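Local coordinates for plasmin and fibronectin-binding protein A (Streptococcus pneumoniae, PDB 4MR0) that acts as a pneumococcal surface adhesin and invasin that binds human fibronectin, plasmin, plasminogen and serum albumin, at residues E496-G501 and N519-N524; G501-I506 and N524-Y529; A434-N439 and T467-N472; K446-A451 and P481-L486; S462-T467 and D490-S495. All coordinates share one frame; numbering follows the deposited sequence.

Interaction 1 (E496-G501 and N519-N524)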
# COMPACT_ATOMS: atom_id res chain seq x y z
N GLU A 496 24.76 -6.17 -1.10
CA GLU A 496 24.73 -6.63 0.28
C GLU A 496 23.42 -7.24 0.76
O GLU A 496 23.08 -7.15 1.95
CB GLU A 496 25.17 -5.49 1.20
CG GLU A 496 26.60 -5.06 0.92
CD GLU A 496 27.07 -3.94 1.82
OE1 GLU A 496 26.64 -2.78 1.63
OE2 GLU A 496 27.88 -4.22 2.74
N ASN A 497 22.70 -7.87 -0.15
CA ASN A 497 21.46 -8.53 0.22
C ASN A 497 21.81 -9.96 0.62
O ASN A 497 22.75 -10.55 0.08
CB ASN A 497 20.49 -8.53 -0.97
CG ASN A 497 20.05 -7.13 -1.38
OD1 ASN A 497 19.26 -6.49 -0.69
ND2 ASN A 497 20.58 -6.65 -2.50
N SER A 498 21.06 -10.51 1.58
CA SER A 498 21.28 -11.89 2.03
C SER A 498 20.06 -12.73 1.65
O SER A 498 18.94 -12.43 2.05
CB SER A 498 21.48 -11.94 3.55
OG SER A 498 22.72 -11.36 3.93
N ILE A 499 20.29 -13.79 0.88
CA ILE A 499 19.21 -14.67 0.46
C ILE A 499 19.39 -16.10 0.95
O ILE A 499 20.33 -16.79 0.54
CB ILE A 499 19.09 -14.68 -1.08
CG1 ILE A 499 18.93 -13.24 -1.59
CG2 ILE A 499 17.91 -15.53 -1.51
CD1 ILE A 499 18.84 -13.12 -3.09
N PHE A 500 18.49 -16.55 1.82
CA PHE A 500 18.54 -17.90 2.37
C PHE A 500 17.44 -18.79 1.80
O PHE A 500 16.29 -18.70 2.22
CB PHE A 500 18.38 -17.89 3.90
CG PHE A 500 19.45 -17.13 4.63
CD1 PHE A 500 19.44 -15.74 4.66
CD2 PHE A 500 20.44 -17.81 5.35
CE1 PHE A 500 20.41 -15.04 5.38
CE2 PHE A 500 21.41 -17.12 6.07
CZ PHE A 500 21.39 -15.73 6.09
N GLY A 501 17.79 -19.66 0.85
CA GLY A 501 16.80 -20.56 0.30
C GLY A 501 16.17 -20.18 -1.03
O GLY A 501 16.24 -19.03 -1.46
N ASN A 519 28.64 -7.71 -3.58
CA ASN A 519 28.66 -8.51 -2.38
C ASN A 519 27.36 -8.95 -1.73
O ASN A 519 27.11 -8.69 -0.56
CB ASN A 519 29.54 -7.80 -1.35
CG ASN A 519 30.87 -7.37 -1.94
OD1 ASN A 519 31.58 -8.18 -2.54
ND2 ASN A 519 31.22 -6.11 -1.78
N ASN A 520 26.52 -9.61 -2.51
CA ASN A 520 25.27 -10.14 -1.99
C ASN A 520 25.67 -11.51 -1.45
O ASN A 520 26.71 -12.04 -1.84
CB ASN A 520 24.25 -10.28 -3.11
CG ASN A 520 23.82 -8.93 -3.68
OD1 ASN A 520 23.06 -8.20 -3.05
ND2 ASN A 520 24.32 -8.60 -4.86
N GLN A 521 24.88 -12.07 -0.54
CA GLN A 521 25.18 -13.38 0.04
C GLN A 521 24.07 -14.37 -0.28
O GLN A 521 22.88 -14.02 -0.27
CB GLN A 521 25.35 -13.25 1.56
CG GLN A 521 26.72 -12.73 1.98
CD GLN A 521 26.77 -12.35 3.45
OE1 GLN A 521 26.27 -13.08 4.32
NE2 GLN A 521 27.37 -11.20 3.75
N PHE A 522 24.45 -15.61 -0.57
CA PHE A 522 23.48 -16.65 -0.93
C PHE A 522 23.73 -17.92 -0.13
O PHE A 522 24.87 -18.36 0.02
CB PHE A 522 23.58 -16.95 -2.42
CG PHE A 522 23.49 -15.74 -3.30
CD1 PHE A 522 22.26 -15.24 -3.71
CD2 PHE A 522 24.64 -15.07 -3.69
CE1 PHE A 522 22.18 -14.10 -4.51
CE2 PHE A 522 24.58 -13.93 -4.49
CZ PHE A 522 23.35 -13.44 -4.90
N TYR A 523 22.65 -18.52 0.37
CA TYR A 523 22.75 -19.74 1.16
C TYR A 523 21.66 -20.74 0.79
O TYR A 523 20.49 -20.38 0.64
CB TYR A 523 22.62 -19.43 2.65
CG TYR A 523 23.59 -18.40 3.16
CD1 TYR A 523 24.88 -18.76 3.52
CD2 TYR A 523 23.22 -17.06 3.27
CE1 TYR A 523 25.78 -17.80 4.00
CE2 TYR A 523 24.11 -16.10 3.73
CZ TYR A 523 25.39 -16.48 4.10
OH TYR A 523 26.27 -15.53 4.55
N ASN A 524 22.06 -21.99 0.64
CA ASN A 524 21.13 -23.06 0.33
C ASN A 524 20.19 -22.79 -0.84
O ASN A 524 18.99 -23.06 -0.76
CB ASN A 524 20.31 -23.38 1.59
CG ASN A 524 21.19 -23.58 2.81
OD1 ASN A 524 22.04 -24.47 2.85
ND2 ASN A 524 20.99 -22.75 3.83

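Interaction 2 (G501-I506 and N524-Y529)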
# COMPACT_ATOMS: atom_id res chain seq x y z
N GLY A 501 17.79 -19.66 0.85
CA GLY A 501 16.80 -20.56 0.30
C GLY A 501 16.17 -20.18 -1.03
O GLY A 501 16.24 -19.03 -1.46
N GLY A 502 15.55 -21.16 -1.67
CA GLY A 502 14.91 -20.92 -2.95
C GLY A 502 15.66 -21.53 -4.12
O GLY A 502 16.49 -22.43 -3.94
N LYS A 503 15.36 -21.04 -5.31
CA LYS A 503 15.99 -21.54 -6.53
C LYS A 503 16.97 -20.48 -7.03
O LYS A 503 18.17 -20.57 -6.79
CB LYS A 503 14.91 -21.83 -7.58
CG LYS A 503 15.38 -22.60 -8.80
CD LYS A 503 14.28 -23.53 -9.28
CE LYS A 503 14.53 -24.03 -10.69
NZ LYS A 503 14.39 -22.93 -11.69
N GLU A 504 16.45 -19.48 -7.74
CA GLU A 504 17.29 -18.40 -8.24
C GLU A 504 17.34 -17.30 -7.19
O GLU A 504 16.38 -17.10 -6.44
CB GLU A 504 16.72 -17.83 -9.55
CG GLU A 504 16.65 -18.85 -10.67
CD GLU A 504 15.25 -18.99 -11.25
OE1 GLU A 504 14.31 -19.23 -10.46
OE2 GLU A 504 15.09 -18.85 -12.48
N GLY A 505 18.47 -16.60 -7.12
CA GLY A 505 18.59 -15.53 -6.15
C GLY A 505 18.16 -14.22 -6.77
O GLY A 505 17.04 -13.75 -6.55
N ILE A 506 19.05 -13.64 -7.57
CA ILE A 506 18.78 -12.37 -8.23
C ILE A 506 18.75 -12.53 -9.75
O ILE A 506 19.63 -13.17 -10.33
CB ILE A 506 19.85 -11.32 -7.88
CG1 ILE A 506 19.80 -11.02 -6.38
CG2 ILE A 506 19.63 -10.04 -8.69
CD1 ILE A 506 21.03 -10.29 -5.86
N ASN A 524 22.06 -21.99 0.64
CA ASN A 524 21.13 -23.06 0.33
C ASN A 524 20.19 -22.79 -0.84
O ASN A 524 18.99 -23.06 -0.76
CB ASN A 524 20.31 -23.38 1.59
CG ASN A 524 21.19 -23.58 2.81
OD1 ASN A 524 22.04 -24.47 2.85
ND2 ASN A 524 20.99 -22.75 3.83
N LEU A 525 20.74 -22.26 -1.93
CA LEU A 525 19.94 -21.99 -3.13
C LEU A 525 20.13 -23.16 -4.09
O LEU A 525 21.23 -23.71 -4.18
CB LEU A 525 20.37 -20.69 -3.81
CG LEU A 525 19.65 -19.40 -3.39
CD1 LEU A 525 19.90 -19.12 -1.92
CD2 LEU A 525 20.15 -18.24 -4.24
N SER A 526 19.07 -23.53 -4.81
CA SER A 526 19.14 -24.64 -5.75
C SER A 526 19.39 -24.23 -7.19
O SER A 526 19.66 -25.07 -8.05
CB SER A 526 17.84 -25.45 -5.68
OG SER A 526 16.75 -24.71 -6.20
N GLY A 527 19.30 -22.93 -7.47
CA GLY A 527 19.52 -22.46 -8.83
C GLY A 527 20.62 -21.42 -8.93
O GLY A 527 21.43 -21.28 -8.01
N LYS A 528 20.66 -20.68 -10.04
CA LYS A 528 21.68 -19.65 -10.23
C LYS A 528 21.52 -18.51 -9.24
O LYS A 528 20.44 -17.94 -9.11
CB LYS A 528 21.63 -19.09 -11.65
CG LYS A 528 22.73 -19.59 -12.57
CD LYS A 528 22.94 -18.67 -13.77
CE LYS A 528 21.70 -18.60 -14.64
NZ LYS A 528 21.87 -17.67 -15.80
N TYR A 529 22.61 -18.18 -8.55
CA TYR A 529 22.60 -17.10 -7.57
C TYR A 529 22.26 -15.78 -8.26
O TYR A 529 21.39 -15.03 -7.81
CB TYR A 529 23.97 -16.96 -6.90
CG TYR A 529 24.38 -18.10 -5.99
CD1 TYR A 529 23.53 -19.18 -5.74
CD2 TYR A 529 25.62 -18.08 -5.36
CE1 TYR A 529 23.91 -20.21 -4.88
CE2 TYR A 529 26.01 -19.11 -4.50
CZ TYR A 529 25.15 -20.16 -4.26
OH TYR A 529 25.53 -21.16 -3.39
O HOH W 1 15.96 -24.16 -0.87

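Interaction 3 (A434-N439 and T467-N472)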
# COMPACT_ATOMS: atom_id res chain seq x y z
N ALA A 434 15.42 -1.10 1.12
CA ALA A 434 16.55 -1.45 1.97
C ALA A 434 16.23 -2.00 3.35
O ALA A 434 15.23 -1.65 3.96
CB ALA A 434 17.44 -0.24 2.12
N GLU A 435 17.11 -2.87 3.82
CA GLU A 435 17.01 -3.44 5.15
C GLU A 435 15.66 -4.03 5.55
O GLU A 435 15.24 -3.92 6.70
CB GLU A 435 17.42 -2.37 6.17
CG GLU A 435 18.83 -1.82 5.95
CD GLU A 435 18.98 -0.37 6.39
OE1 GLU A 435 18.70 -0.06 7.57
OE2 GLU A 435 19.38 0.47 5.55
N ASN A 436 14.98 -4.66 4.60
CA ASN A 436 13.69 -5.29 4.88
C ASN A 436 13.93 -6.78 5.11
O ASN A 436 14.89 -7.35 4.57
CB ASN A 436 12.73 -5.12 3.70
CG ASN A 436 12.42 -3.67 3.41
OD1 ASN A 436 11.64 -3.04 4.11
ND2 ASN A 436 13.05 -3.12 2.37
N ILE A 437 13.07 -7.42 5.89
CA ILE A 437 13.20 -8.85 6.14
C ILE A 437 12.01 -9.55 5.52
O ILE A 437 10.86 -9.13 5.71
CB ILE A 437 13.22 -9.19 7.65
CG1 ILE A 437 14.33 -8.42 8.36
CG2 ILE A 437 13.42 -10.69 7.85
CD1 ILE A 437 14.00 -6.96 8.62
N PHE A 438 12.27 -10.62 4.77
CA PHE A 438 11.20 -11.38 4.14
C PHE A 438 11.26 -12.83 4.63
O PHE A 438 12.32 -13.46 4.60
CB PHE A 438 11.32 -11.39 2.61
CG PHE A 438 11.34 -10.02 1.98
CD1 PHE A 438 12.48 -9.22 2.05
CD2 PHE A 438 10.23 -9.54 1.29
CE1 PHE A 438 12.52 -7.97 1.43
CE2 PHE A 438 10.26 -8.29 0.67
CZ PHE A 438 11.40 -7.50 0.74
N ASN A 439 10.12 -13.35 5.10
CA ASN A 439 10.03 -14.73 5.56
C ASN A 439 8.97 -15.36 4.68
O ASN A 439 7.77 -15.15 4.89
CB ASN A 439 9.62 -14.79 7.03
CG ASN A 439 10.63 -14.12 7.94
OD1 ASN A 439 11.81 -14.48 7.94
ND2 ASN A 439 10.18 -13.14 8.71
N THR A 467 19.18 -2.84 -1.35
CA THR A 467 20.32 -3.12 -0.49
C THR A 467 20.03 -3.64 0.90
O THR A 467 19.02 -3.30 1.51
CB THR A 467 21.16 -1.84 -0.30
OG1 THR A 467 20.31 -0.81 0.24
CG2 THR A 467 21.75 -1.37 -1.61
N LYS A 468 20.96 -4.46 1.40
CA LYS A 468 20.88 -5.02 2.74
C LYS A 468 19.57 -5.65 3.17
O LYS A 468 19.23 -5.64 4.34
CB LYS A 468 21.30 -3.95 3.76
CG LYS A 468 22.78 -3.58 3.66
CD LYS A 468 23.23 -2.63 4.76
CE LYS A 468 24.75 -2.42 4.70
NZ LYS A 468 25.26 -1.45 5.72
N ASN A 469 18.84 -6.21 2.21
CA ASN A 469 17.59 -6.88 2.54
C ASN A 469 17.93 -8.32 2.90
O ASN A 469 18.93 -8.88 2.42
CB ASN A 469 16.64 -6.87 1.35
CG ASN A 469 16.23 -5.48 0.95
OD1 ASN A 469 16.83 -4.88 0.05
ND2 ASN A 469 15.22 -4.95 1.61
N VAL A 470 17.10 -8.93 3.75
CA VAL A 470 17.31 -10.31 4.15
C VAL A 470 16.10 -11.13 3.74
O VAL A 470 14.98 -10.90 4.21
CB VAL A 470 17.49 -10.43 5.68
CG1 VAL A 470 17.56 -11.90 6.08
CG2 VAL A 470 18.75 -9.70 6.11
N ILE A 471 16.32 -12.08 2.84
CA ILE A 471 15.26 -12.94 2.36
C ILE A 471 15.41 -14.36 2.88
O ILE A 471 16.40 -15.04 2.58
CB ILE A 471 15.24 -12.96 0.82
CG1 ILE A 471 15.00 -11.54 0.29
CG2 ILE A 471 14.16 -13.92 0.31
CD1 ILE A 471 14.99 -11.43 -1.23
N ASN A 472 14.44 -14.81 3.66
CA ASN A 472 14.44 -16.16 4.20
C ASN A 472 13.35 -16.95 3.47
O ASN A 472 12.19 -16.95 3.89
CB ASN A 472 14.16 -16.15 5.70
CG ASN A 472 15.20 -15.37 6.48
OD1 ASN A 472 16.40 -15.63 6.36
ND2 ASN A 472 14.75 -14.41 7.28
O HOH W 2 20.77 -0.34 3.06

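Interaction 4 (K446-A451 and P481-L486)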
# COMPACT_ATOMS: atom_id res chain seq x y z
N LYS A 446 7.18 -14.10 -4.66
CA LYS A 446 8.44 -13.45 -4.98
C LYS A 446 8.64 -12.38 -3.91
O LYS A 446 7.69 -11.71 -3.52
CB LYS A 446 8.32 -12.81 -6.37
CG LYS A 446 9.63 -12.40 -7.01
CD LYS A 446 9.34 -11.65 -8.32
CE LYS A 446 9.93 -12.38 -9.52
NZ LYS A 446 8.87 -12.83 -10.46
N ALA A 447 9.87 -12.23 -3.42
CA ALA A 447 10.12 -11.23 -2.39
C ALA A 447 10.10 -9.82 -2.95
O ALA A 447 9.31 -8.98 -2.53
CB ALA A 447 11.47 -11.50 -1.72
N ILE A 448 10.98 -9.56 -3.90
CA ILE A 448 11.12 -8.24 -4.50
C ILE A 448 11.05 -8.23 -6.01
O ILE A 448 11.67 -9.07 -6.68
CB ILE A 448 12.47 -7.61 -4.10
CG1 ILE A 448 12.57 -7.52 -2.58
CG2 ILE A 448 12.63 -6.25 -4.74
CD1 ILE A 448 13.96 -7.12 -2.08
N ARG A 449 10.34 -7.25 -6.54
CA ARG A 449 10.20 -7.09 -7.98
C ARG A 449 10.14 -5.60 -8.35
O ARG A 449 9.39 -4.84 -7.75
CB ARG A 449 8.92 -7.79 -8.46
CG ARG A 449 8.63 -7.62 -9.93
CD ARG A 449 7.42 -8.45 -10.34
NE ARG A 449 7.25 -8.48 -11.79
CZ ARG A 449 6.68 -7.52 -12.50
NH1 ARG A 449 6.20 -6.43 -11.91
NH2 ARG A 449 6.59 -7.65 -13.82
N VAL A 450 10.95 -5.21 -9.33
CA VAL A 450 10.98 -3.84 -9.83
C VAL A 450 11.02 -4.02 -11.33
O VAL A 450 11.95 -4.63 -11.86
CB VAL A 450 12.23 -3.06 -9.38
CG1 VAL A 450 12.26 -1.68 -10.04
CG2 VAL A 450 12.23 -2.90 -7.87
N ALA A 451 10.03 -3.49 -12.04
CA ALA A 451 10.05 -3.71 -13.47
C ALA A 451 9.28 -2.77 -14.37
O ALA A 451 8.41 -2.01 -13.93
CB ALA A 451 9.57 -5.13 -13.74
N PRO A 481 12.22 -16.50 -9.07
CA PRO A 481 13.35 -15.87 -8.37
C PRO A 481 12.95 -15.12 -7.11
O PRO A 481 11.78 -14.77 -6.91
CB PRO A 481 13.92 -14.92 -9.43
CG PRO A 481 13.49 -15.53 -10.73
CD PRO A 481 12.08 -15.94 -10.43
N ASN A 482 13.93 -14.87 -6.24
CA ASN A 482 13.69 -14.14 -5.00
C ASN A 482 13.66 -12.65 -5.30
O ASN A 482 12.85 -11.91 -4.74
CB ASN A 482 14.78 -14.46 -3.98
CG ASN A 482 14.60 -15.81 -3.32
OD1 ASN A 482 15.47 -16.69 -3.41
ND2 ASN A 482 13.47 -16.00 -2.65
N ILE A 483 14.55 -12.20 -6.19
CA ILE A 483 14.62 -10.79 -6.55
C ILE A 483 14.69 -10.64 -8.07
O ILE A 483 15.62 -11.12 -8.72
CB ILE A 483 15.88 -10.13 -5.94
CG1 ILE A 483 15.82 -10.23 -4.41
CG2 ILE A 483 15.97 -8.67 -6.39
CD1 ILE A 483 17.05 -9.70 -3.72
N GLU A 484 13.69 -9.95 -8.62
CA GLU A 484 13.62 -9.71 -10.06
C GLU A 484 13.71 -8.23 -10.40
O GLU A 484 12.98 -7.41 -9.85
CB GLU A 484 12.32 -10.27 -10.63
CG GLU A 484 11.95 -9.66 -11.98
CD GLU A 484 10.63 -10.17 -12.54
OE1 GLU A 484 9.66 -10.27 -11.76
OE2 GLU A 484 10.57 -10.45 -13.75
N LEU A 485 14.61 -7.92 -11.32
CA LEU A 485 14.81 -6.55 -11.78
C LEU A 485 14.69 -6.63 -13.29
O LEU A 485 15.56 -7.16 -13.98
CB LEU A 485 16.19 -6.06 -11.35
CG LEU A 485 16.21 -5.99 -9.82
CD1 LEU A 485 17.56 -6.37 -9.27
CD2 LEU A 485 15.79 -4.59 -9.39
N LEU A 486 13.58 -6.09 -13.80
CA LEU A 486 13.28 -6.13 -15.22
C LEU A 486 13.22 -4.76 -15.89
O LEU A 486 12.43 -3.90 -15.51
CB LEU A 486 11.95 -6.87 -15.42
CG LEU A 486 11.39 -6.98 -16.84
CD1 LEU A 486 12.33 -7.79 -17.73
CD2 LEU A 486 10.02 -7.64 -16.77
O HOH W 3 7.95 -10.15 -14.37

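Interaction 5 (S462-T467 and D490-S495)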
# COMPACT_ATOMS: atom_id res chain seq x y z
N SER A 462 14.17 4.05 -13.45
CA SER A 462 15.58 4.26 -13.14
C SER A 462 15.84 4.64 -11.70
O SER A 462 14.91 4.95 -10.94
CB SER A 462 16.13 5.35 -14.06
OG SER A 462 15.36 6.53 -13.93
N ASP A 463 17.11 4.61 -11.32
CA ASP A 463 17.54 4.94 -9.96
C ASP A 463 16.84 4.01 -8.98
O ASP A 463 16.04 4.44 -8.15
CB ASP A 463 17.22 6.40 -9.65
CG ASP A 463 18.00 7.36 -10.54
OD1 ASP A 463 19.24 7.43 -10.41
OD2 ASP A 463 17.37 8.03 -11.39
N ILE A 464 17.15 2.72 -9.11
CA ILE A 464 16.56 1.68 -8.29
C ILE A 464 17.66 1.11 -7.40
O ILE A 464 18.72 0.73 -7.90
CB ILE A 464 16.01 0.53 -9.16
CG1 ILE A 464 15.00 1.07 -10.18
CG2 ILE A 464 15.39 -0.54 -8.27
CD1 ILE A 464 13.83 1.82 -9.57
N THR A 465 17.41 1.04 -6.10
CA THR A 465 18.39 0.52 -5.15
C THR A 465 17.78 -0.56 -4.26
O THR A 465 16.77 -0.32 -3.59
CB THR A 465 18.95 1.64 -4.24
OG1 THR A 465 19.65 2.60 -5.04
CG2 THR A 465 19.91 1.07 -3.20
N VAL A 466 18.40 -1.74 -4.27
CA VAL A 466 17.94 -2.85 -3.44
C VAL A 466 19.16 -3.26 -2.62
O VAL A 466 20.07 -3.95 -3.11
CB VAL A 466 17.48 -4.04 -4.31
CG1 VAL A 466 16.98 -5.16 -3.41
CG2 VAL A 466 16.38 -3.60 -5.28
N THR A 467 19.18 -2.84 -1.35
CA THR A 467 20.32 -3.12 -0.49
C THR A 467 20.03 -3.64 0.90
O THR A 467 19.02 -3.30 1.51
CB THR A 467 21.16 -1.84 -0.30
OG1 THR A 467 20.31 -0.81 0.24
CG2 THR A 467 21.75 -1.37 -1.61
N ASP A 490 18.57 2.69 -15.93
CA ASP A 490 19.82 3.30 -15.49
C ASP A 490 19.90 3.34 -13.97
O ASP A 490 18.88 3.32 -13.28
CB ASP A 490 19.91 4.72 -16.06
CG ASP A 490 21.32 5.28 -16.04
OD1 ASP A 490 22.28 4.54 -15.72
OD2 ASP A 490 21.48 6.48 -16.37
N ASN A 491 21.13 3.40 -13.47
CA ASN A 491 21.40 3.47 -12.05
C ASN A 491 20.71 2.41 -11.19
O ASN A 491 19.91 2.73 -10.32
CB ASN A 491 21.08 4.87 -11.53
CG ASN A 491 22.04 5.92 -12.06
OD1 ASN A 491 23.26 5.77 -11.93
ND2 ASN A 491 21.50 6.97 -12.66
N LEU A 492 21.03 1.15 -11.46
CA LEU A 492 20.48 0.04 -10.70
C LEU A 492 21.57 -0.43 -9.74
O LEU A 492 22.70 -0.69 -10.16
CB LEU A 492 20.08 -1.12 -11.61
CG LEU A 492 19.72 -2.43 -10.90
CD1 LEU A 492 18.45 -2.25 -10.09
CD2 LEU A 492 19.54 -3.55 -11.92
N VAL A 493 21.23 -0.54 -8.46
CA VAL A 493 22.17 -1.02 -7.44
C VAL A 493 21.52 -2.14 -6.65
O VAL A 493 20.47 -1.96 -6.03
CB VAL A 493 22.57 0.11 -6.45
CG1 VAL A 493 23.40 -0.47 -5.30
CG2 VAL A 493 23.35 1.19 -7.18
N VAL A 494 22.15 -3.32 -6.67
CA VAL A 494 21.65 -4.48 -5.93
C VAL A 494 22.86 -4.95 -5.14
O VAL A 494 23.74 -5.63 -5.70
CB VAL A 494 21.17 -5.59 -6.89
CG1 VAL A 494 20.48 -6.70 -6.10
CG2 VAL A 494 20.22 -5.00 -7.93
N SER A 495 22.92 -4.61 -3.86
CA SER A 495 24.09 -4.98 -3.07
C SER A 495 23.85 -5.35 -1.62
O SER A 495 22.89 -4.92 -1.00
CB SER A 495 25.10 -3.83 -3.11
OG SER A 495 25.40 -3.46 -4.44
O HOH W 4 20.34 3.29 -7.72

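Interaction 1 (E496-G501 and N519-N524)
A doubly gripped oxygen joins Asn497 and Asn520, whose amides run abreast, almost coplanar (5°). Asn497 N donates to Asn520 OD1 at 2.9 Å, and Asn497 ND2 reaches the same Asn520 OD1 at 3.0 Å, the two donors approaching from opposite faces of its plane. Each asparagine carries CG beside its own backbone N (chi1 -65° in Asn497), which is how one amide can fall in line with the next. Asn497 ND2 also bonds Val466 O, Asn497 OD1 receives Asn469 N, and Asn520 ND2 reaches Val494 O, so the pair belongs to a longer internal asparagine stack of the parallel beta-helix.

Four backbone bonds then zip the strands in parallel, starting with Gln521 N to Asn497 O at 2.7 Å and finishing with Gly501 N to Tyr523 O at 2.8 Å. On one face of the sheet Phe500 and Tyr523 form an offset stack, ring centroids 4.5 Å apart and planes inclined at 20°; Tyr523 CD2 sits over the Phe500 ring, toward its rim. On the other face, Ile499 CD1 packs against Phe522 CE1 at 3.8 Å.

Chemically, then, buried amides are satisfied by one another and by the backbone where the strands bend, while aromatic and aliphatic side chains cement the two faces beyond.

Interaction 2 (G501-I506 and N524-Y529)
Asn524 faces Gly501 through its backbone: Asn524 O draws the CA of Gly501 to 3.5 Å, and water 1 links the same carbonyl to Gly502 N, accepting from the amide and donating to the oxygen. Leu525 follows, its two methyl branches dividing the work. Its CD1 lies 3.5 Å from Gly501 N, whereas CD2 settles on Gly505 CA at 3.7 Å, so a single leucine spans the inside of the neighbouring turn. Ser526 bonds Gly502 O through its backbone N at 2.9 Å. Its chi1 of 69° tucks OG over the main chain, 3.3 Å from Lys503 CA and alongside the start of the lysine chain.

Gly527 N then meets Lys503 O at 2.7 Å, but the donor stands 46° out of the carbonyl plane, away from the usual lone-pair directions; with no side chain on Gly527, the two backbones can run this close. Lys528 offers its carbonyl to Gly505 N, while its amine leads away. Finally Tyr529 O accepts from Ile506 N at 2.7 Å in a nearly straight bond of 172°; its ring turns from this contact to stack on Phe522.

Two successive turns of the beta-helix are thus held mainly by main-chain bonds: Gly501, Gly502, Gly505 and Gly527 allow the backbones to approach closely, while Leu525 fills the inside.

Interaction 3 (A434-N439 and T467-N472)
Two neighbouring coils of a parallel beta-helix join here, Ala434 to Asn439 lying on Thr467 to Asn472 as adjacent parallel strands, and 467-472 falling within one of the protein's PbH1 repeats. The short strands 437-439 and 470-472 approach to 4.7 Å between axes and are 6° from exactly parallel. Main-chain bonds hold the register, among them Val470 N to Asn436 O at 2.8 Å and Asn472 N to Phe438 O at 2.7 Å.

Asparagines recur at matching places on the two strands. Asn439 and Asn472 lie abreast with amide planes 8° apart, and Asn472 ND2 bonds Asn439 OD1 at 3.0 Å, that oxygen lying in the Asn472 amide plane; Asn439 ND2 is taken by Asp395 on the preceding coil. The side chains of Asn436 and Asn469 also run side by side; Asn436 OD1 accepts from Asn392 N, and its ND2 bonds Ile389 O. Inward, Phe438 swings its ring (chi1 -57°) so that an edge meets Val470 O in the ring plane, while Phe438 CD1 touches Ile471 CG1 at 3.9 Å.

At the other end Ala434 CB packs beside Thr467 OG1 at 3.5 Å. Water 2 lies 2.9 Å from that hydroxyl oxygen, Thr467 OG1, and donates to Glu435 OE2, bridging the two strands on the face that carries Ala434 and Thr467.

Asparagines aligned outside and at the bend, with apolar side chains inside and Phe394 of the coil before stacked on Phe438, make up a coil-on-coil pattern as in pectate lyase-like right-handed parallel beta-helices.

Interaction 4 (K446-A451 and P481-L486)
Within the parallel beta-helix, one part of this longer adhesin, Ile448 and Ile483 pair on adjacent strands of a second face, entered where the chain turns a corner at Ala447. Strands 448-451 and 483-486 run 4.7 Å apart between axes, 1° from parallel. Asn482 O takes a straight bond from Ile448 N at 3.1 Å and a weaker one from Ala447 N, so one carbonyl accepts from two successive amides at the corner. Further on, alternating bonds link Ile448 O with Glu484 N, Glu484 O with Val450 N, and Val450 O with Leu486 N.

Outside, Glu484 is the hub of a salt-bridge network. With CG opposite its backbone N (chi1 160°) and the chain stretched beyond it, Glu484 brings OE1 between two cations: Lys446 NZ comes across it at 3.0 Å, and Arg449 NE lies alongside, also 3.0 Å from Glu484 OE1. The Arg449 guanidinium is turned 78° from the carboxylate plane. Both contacts are weak as hydrogen bonds, and charge attraction probably contributes most. Water 3, in the guanidinium plane at its edge, accepts from Arg449 NH2 and donates to Glu484 OE2 at 2.7 Å, giving the second carboxylate oxygen its own link. Arg449 NH2 has a stronger partner in Asp453, and NH1 bonds Asn414 on the preceding coil.

Inside, Val450 CB packs on Leu485 CD2 at 3.9 Å, in a hydrophobic interior that Phe438 and Ile499 also line. On the face of Arg449 and Glu484, where the strands draw closest, Ala451 CB and Leu486 CB press to 3.4 Å, tighter than van der Waals contact.

Interaction 5 (S462-T467 and D490-S495)
Asp463 and Asn491 share an unusual backbone twist, phi 58° and 51°, and each sets CG beside its own backbone N, so that carboxylate and amide run side by side in the same direction. Asp463 OD1 thereby comes to lie 3.3 Å from Asn491 CB, with the two planes 19° apart. The twist also lets consecutive amides face the neighbouring strand: Asp463 N bonds Asp490 O at 2.9 Å, and Ile464 N bonds Asn491 O at 3.0 Å.

Beyond this point two PbH1 repeats of the beta-helix stack in ordinary parallel fashion, Val493 N bonding Ile464 O and Val466 N bonding Val493 O at 2.7 Å. Water 4 donates to Asn491 O at 2.7 Å and also bonds Thr465 OG1, spanning the strands from the outer face. On that face the methyl of Thr467, CG2, approaches Val493 CG1 at 4.1 Å. Inward, Leu492 crosses toward Ile464 and lays CD1 against Ile464 CB at 3.8 Å, with Leu485 and Ile508 of other strands packed around it. Val466 and Val494 follow on the same face, while Ser495 OG, on the face of Thr465 and Thr467, bonds Leu518 N of the next coil.

How the interactions relate
Following the chain, interaction 3 closes first, returning 467-472 to 434-439 after one coil. Interaction 4 opens inside it at 446-451 and closes at 481-486, so the two cross; interaction 5, from 462-467 to 490-495, crosses both and shares Thr467 with interaction 3. Interactions 1 and 2 come later and cross each other, sharing Gly501 and Asn524 as strands pass into turns. Interactions 3, 5 and 1 join strands 431-440, 462-473, 490-500 and 515-523 in order, while interaction 4 joins strands of another face. Between them, Ile471, Ile483, Leu485 and Val494 pack into the interior, and the Gly505 carbonyl of interaction 2 accepts from the Ile483 amide of interaction 4, binding successive coils into one solenoid.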